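Local atomic coordinates of Non-reducing end beta-L-arabinofuranosidase (Bacteroides thetaiotaomicron, PDB entry 5MQO), a protein that probably hydrolyses glycosidic bonds as a family GH127 glycoside hydrolase involved in the breakdown of complex plant pectin by a gut bacterium. Residues V274-P286 with S349-V363. Residues are numbered along the deposited sequence; the frame is centred on the assembly and turned at random.
Sequences VESGTDDNQDRIP and SPDGTCYEPDSIQKV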
# COMPACT_ATOMS: atom_id res chain seq x y z
N VAL A 274 -27.59 13.62 -4.82
CA VAL A 274 -28.03 13.02 -6.07
C VAL A 274 -29.08 11.99 -5.71
O VAL A 274 -29.08 11.45 -4.61
CB VAL A 274 -26.83 12.43 -6.87
CG1 VAL A 274 -27.20 11.23 -7.76
CG2 VAL A 274 -26.16 13.53 -7.71
N GLU A 275 -30.01 11.77 -6.63
CA GLU A 275 -30.98 10.72 -6.48
C GLU A 275 -30.30 9.34 -6.56
O GLU A 275 -29.45 9.10 -7.42
CB GLU A 275 -32.04 10.85 -7.57
CG GLU A 275 -32.94 12.06 -7.40
CD GLU A 275 -33.91 12.21 -8.56
OE1 GLU A 275 -33.42 12.30 -9.71
OE2 GLU A 275 -35.14 12.25 -8.34
N SER A 276 -30.68 8.44 -5.65
CA SER A 276 -30.19 7.05 -5.64
C SER A 276 -28.68 6.91 -5.99
O SER A 276 -28.25 6.32 -7.01
CB SER A 276 -31.10 6.16 -6.49
OG SER A 276 -31.58 6.86 -7.62
N GLY A 277 -27.87 7.49 -5.12
CA GLY A 277 -26.50 7.04 -4.98
C GLY A 277 -26.49 5.68 -4.29
O GLY A 277 -27.53 5.15 -3.90
N THR A 278 -25.31 5.10 -4.13
CA THR A 278 -25.21 3.76 -3.66
C THR A 278 -24.11 3.65 -2.63
O THR A 278 -23.13 4.38 -2.68
CB THR A 278 -24.97 2.78 -4.84
OG1 THR A 278 -23.94 3.27 -5.69
CG2 THR A 278 -26.23 2.63 -5.68
N ASP A 279 -24.28 2.75 -1.67
CA ASP A 279 -23.21 2.39 -0.75
C ASP A 279 -21.97 1.97 -1.56
O ASP A 279 -20.85 2.34 -1.27
CB ASP A 279 -23.65 1.24 0.18
CG ASP A 279 -24.77 1.65 1.15
OD1 ASP A 279 -25.04 2.88 1.27
OD2 ASP A 279 -25.37 0.71 1.77
N ASP A 280 -22.21 1.21 -2.61
CA ASP A 280 -21.17 0.68 -3.47
C ASP A 280 -20.29 1.76 -4.06
O ASP A 280 -19.09 1.57 -4.14
CB ASP A 280 -21.81 -0.18 -4.56
CG ASP A 280 -20.84 -1.12 -5.20
OD1 ASP A 280 -19.99 -1.75 -4.50
OD2 ASP A 280 -20.95 -1.27 -6.42
N ASN A 281 -20.88 2.91 -4.43
CA ASN A 281 -20.09 4.10 -4.80
C ASN A 281 -19.94 5.15 -3.67
O ASN A 281 -19.66 6.33 -3.95
CB ASN A 281 -20.62 4.74 -6.08
CG ASN A 281 -19.69 5.83 -6.62
OD1 ASN A 281 -18.45 5.67 -6.67
ND2 ASN A 281 -20.29 6.97 -7.00
N GLN A 282 -20.06 4.72 -2.40
CA GLN A 282 -19.98 5.59 -1.22
C GLN A 282 -20.72 6.93 -1.42
O GLN A 282 -20.20 7.99 -1.03
CB GLN A 282 -18.51 5.86 -0.84
CG GLN A 282 -17.61 4.66 -0.65
CD GLN A 282 -17.33 3.86 -1.92
OE1 GLN A 282 -17.06 4.43 -2.98
NE2 GLN A 282 -17.40 2.53 -1.81
N ASP A 283 -21.90 6.91 -2.05
CA ASP A 283 -22.62 8.15 -2.35
C ASP A 283 -24.14 8.06 -2.16
O ASP A 283 -24.87 8.82 -2.81
CB ASP A 283 -22.19 8.75 -3.74
CG ASP A 283 -22.80 8.02 -4.97
OD1 ASP A 283 -23.43 6.94 -4.84
OD2 ASP A 283 -22.63 8.55 -6.12
N ARG A 284 -24.61 7.14 -1.30
CA ARG A 284 -26.03 7.06 -0.93
C ARG A 284 -26.38 8.28 -0.08
O ARG A 284 -27.43 8.90 -0.27
CB ARG A 284 -26.37 5.77 -0.14
CG ARG A 284 -27.87 5.52 0.01
CD ARG A 284 -28.28 4.80 1.30
NE ARG A 284 -27.98 3.35 1.29
CZ ARG A 284 -28.83 2.36 0.99
NH1 ARG A 284 -30.07 2.62 0.64
NH2 ARG A 284 -28.44 1.09 1.03
N ILE A 285 -25.47 8.61 0.83
CA ILE A 285 -25.60 9.73 1.77
C ILE A 285 -24.39 10.66 1.60
O ILE A 285 -23.37 10.24 1.08
CB ILE A 285 -25.73 9.22 3.23
CG1 ILE A 285 -24.38 8.66 3.78
CG2 ILE A 285 -26.84 8.16 3.31
CD1 ILE A 285 -24.47 7.87 5.07
N PRO A 286 -24.51 11.92 2.03
CA PRO A 286 -23.35 12.82 1.96
C PRO A 286 -22.10 12.32 2.68
O PRO A 286 -22.20 11.50 3.57
CB PRO A 286 -23.87 14.08 2.64
CG PRO A 286 -25.31 14.07 2.26
CD PRO A 286 -25.71 12.65 2.43
N SER A 349 -25.64 -4.39 0.90
CA SER A 349 -25.44 -3.37 1.92
C SER A 349 -26.74 -2.56 2.19
O SER A 349 -27.41 -2.11 1.24
CB SER A 349 -24.34 -2.41 1.47
OG SER A 349 -24.00 -1.51 2.51
N PRO A 350 -27.15 -2.42 3.44
CA PRO A 350 -26.71 -3.24 4.57
C PRO A 350 -27.14 -4.75 4.53
O PRO A 350 -28.03 -5.15 3.76
CB PRO A 350 -27.37 -2.53 5.74
CG PRO A 350 -28.67 -2.07 5.19
CD PRO A 350 -28.41 -1.71 3.75
N ASP A 351 -26.52 -5.54 5.41
CA ASP A 351 -26.67 -7.01 5.49
C ASP A 351 -27.37 -7.40 6.79
O ASP A 351 -26.76 -7.40 7.87
CB ASP A 351 -25.28 -7.70 5.40
CG ASP A 351 -25.35 -9.22 5.27
OD1 ASP A 351 -26.44 -9.80 5.28
OD2 ASP A 351 -24.29 -9.86 5.16
N GLY A 352 -28.65 -7.73 6.66
CA GLY A 352 -29.45 -8.31 7.75
C GLY A 352 -29.97 -7.35 8.78
O GLY A 352 -30.41 -7.78 9.83
N THR A 353 -29.93 -6.04 8.50
CA THR A 353 -30.38 -4.99 9.43
C THR A 353 -31.64 -4.22 8.99
O THR A 353 -32.29 -3.58 9.82
CB THR A 353 -29.28 -3.93 9.65
OG1 THR A 353 -28.94 -3.35 8.40
CG2 THR A 353 -28.03 -4.52 10.26
N CYS A 354 -31.99 -4.26 7.70
CA CYS A 354 -32.97 -3.35 7.13
C CYS A 354 -34.28 -4.05 6.70
O CYS A 354 -34.29 -5.17 6.16
CB CYS A 354 -32.35 -2.63 5.95
SG CYS A 354 -33.36 -1.32 5.26
N TYR A 355 -35.38 -3.34 6.92
CA TYR A 355 -36.73 -3.83 6.68
C TYR A 355 -37.35 -3.35 5.35
O TYR A 355 -38.25 -4.02 4.87
CB TYR A 355 -37.65 -3.45 7.86
CG TYR A 355 -37.36 -4.20 9.15
CD1 TYR A 355 -36.42 -3.72 10.07
CD2 TYR A 355 -38.05 -5.39 9.46
CE1 TYR A 355 -36.17 -4.40 11.25
CE2 TYR A 355 -37.80 -6.08 10.64
CZ TYR A 355 -36.87 -5.58 11.53
OH TYR A 355 -36.62 -6.27 12.70
N GLU A 356 -36.91 -2.23 4.76
CA GLU A 356 -37.28 -1.90 3.36
C GLU A 356 -36.29 -2.62 2.42
O GLU A 356 -35.09 -2.29 2.42
CB GLU A 356 -37.25 -0.39 3.08
CG GLU A 356 -37.99 0.51 4.07
CD GLU A 356 -37.54 1.99 4.00
OE1 GLU A 356 -36.31 2.28 3.89
OE2 GLU A 356 -38.41 2.88 4.08
N PRO A 357 -36.76 -3.63 1.66
CA PRO A 357 -35.79 -4.27 0.76
C PRO A 357 -35.30 -3.38 -0.40
O PRO A 357 -34.21 -3.63 -0.91
CB PRO A 357 -36.54 -5.51 0.24
CG PRO A 357 -37.97 -5.26 0.52
CD PRO A 357 -38.02 -4.38 1.73
N ASP A 358 -36.08 -2.36 -0.79
CA ASP A 358 -35.64 -1.37 -1.82
C ASP A 358 -34.46 -0.51 -1.37
O ASP A 358 -33.75 0.03 -2.22
CB ASP A 358 -36.80 -0.46 -2.24
CG ASP A 358 -37.92 -1.24 -2.90
OD1 ASP A 358 -37.94 -2.49 -2.83
OD2 ASP A 358 -38.81 -0.60 -3.51
N SER A 359 -34.27 -0.39 -0.05
CA SER A 359 -33.07 0.21 0.54
C SER A 359 -31.82 -0.69 0.49
O SER A 359 -30.70 -0.18 0.59
CB SER A 359 -33.32 0.61 1.99
OG SER A 359 -34.19 1.71 2.07
N ILE A 360 -32.01 -2.01 0.37
CA ILE A 360 -30.90 -2.97 0.33
C ILE A 360 -30.31 -3.06 -1.09
O ILE A 360 -30.98 -3.48 -2.02
CB ILE A 360 -31.34 -4.36 0.81
CG1 ILE A 360 -31.88 -4.26 2.24
CG2 ILE A 360 -30.17 -5.35 0.75
CD1 ILE A 360 -32.61 -5.50 2.70
N GLN A 361 -29.05 -2.66 -1.23
CA GLN A 361 -28.42 -2.56 -2.54
C GLN A 361 -27.39 -3.66 -2.73
O GLN A 361 -26.87 -4.18 -1.77
CB GLN A 361 -27.71 -1.24 -2.66
CG GLN A 361 -28.60 -0.00 -2.63
CD GLN A 361 -27.81 1.29 -2.53
OE1 GLN A 361 -26.58 1.28 -2.29
NE2 GLN A 361 -28.50 2.39 -2.68
N LYS A 362 -27.08 -3.98 -3.98
CA LYS A 362 -25.88 -4.79 -4.30
C LYS A 362 -24.57 -3.99 -4.13
O LYS A 362 -24.53 -2.79 -4.38
CB LYS A 362 -25.97 -5.41 -5.71
CG LYS A 362 -26.90 -6.62 -5.76
CD LYS A 362 -27.48 -6.86 -7.14
CE LYS A 362 -26.39 -7.13 -8.16
NZ LYS A 362 -26.87 -6.83 -9.53
N VAL A 363 -23.53 -4.69 -3.66
CA VAL A 363 -22.15 -4.18 -3.65
C VAL A 363 -21.27 -5.16 -4.41
O VAL A 363 -21.70 -6.27 -4.72
CB VAL A 363 -21.61 -3.94 -2.21
CG1 VAL A 363 -22.55 -3.03 -1.44
CG2 VAL A 363 -21.43 -5.24 -1.43
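D279 OD2 is gripped by two donors arriving from opposite faces of its carboxylate: the hydroxyl S349 OG at 2.7 Å and R284 NH2 at 3.2 Å. The aspartate opens a type I beta turn, D279 to Q282, in the loop between helices 258-270 and 297-314 of the GH127 catalytic domain, and the turn rests against the two-stranded antiparallel hairpin of 347-349 and 361-364. R284 suits its place because one planar cation serves both sides. Side-on, NE and NH2 take one D279 oxygen each, a salt bridge within the loop; end-on, NH1 and NH2 converge on S359 O, with NH2 at 2.6 Å and nearly in line with the carbonyl. Over one guanidinium face lies the Q361 amide; the two planes are 7° apart, with Q361 NE2 3.6 Å above the guanidinium plane, over its centre. With an alanine here in place of R284, S359 O is likely to lose both of these donors, the D279 carboxylate its counter-charge and the Q361 amide the flat surface it stacks on. D280 OD1, hydrogen-bonded to H364 N, lies against V363 CA at 3.4 Å, a packing contact. Glutamine fits position 361 because its amide both gives and accepts. Extended beyond CG (chi2 171°), the chain reaches the loop backbone, where OE1 accepts from D279 N at 2.8 Å, in the carbonyl plane. On the other amide arm, Q361 NE2 donates to a lone pair of G277 O at 3.2 Å.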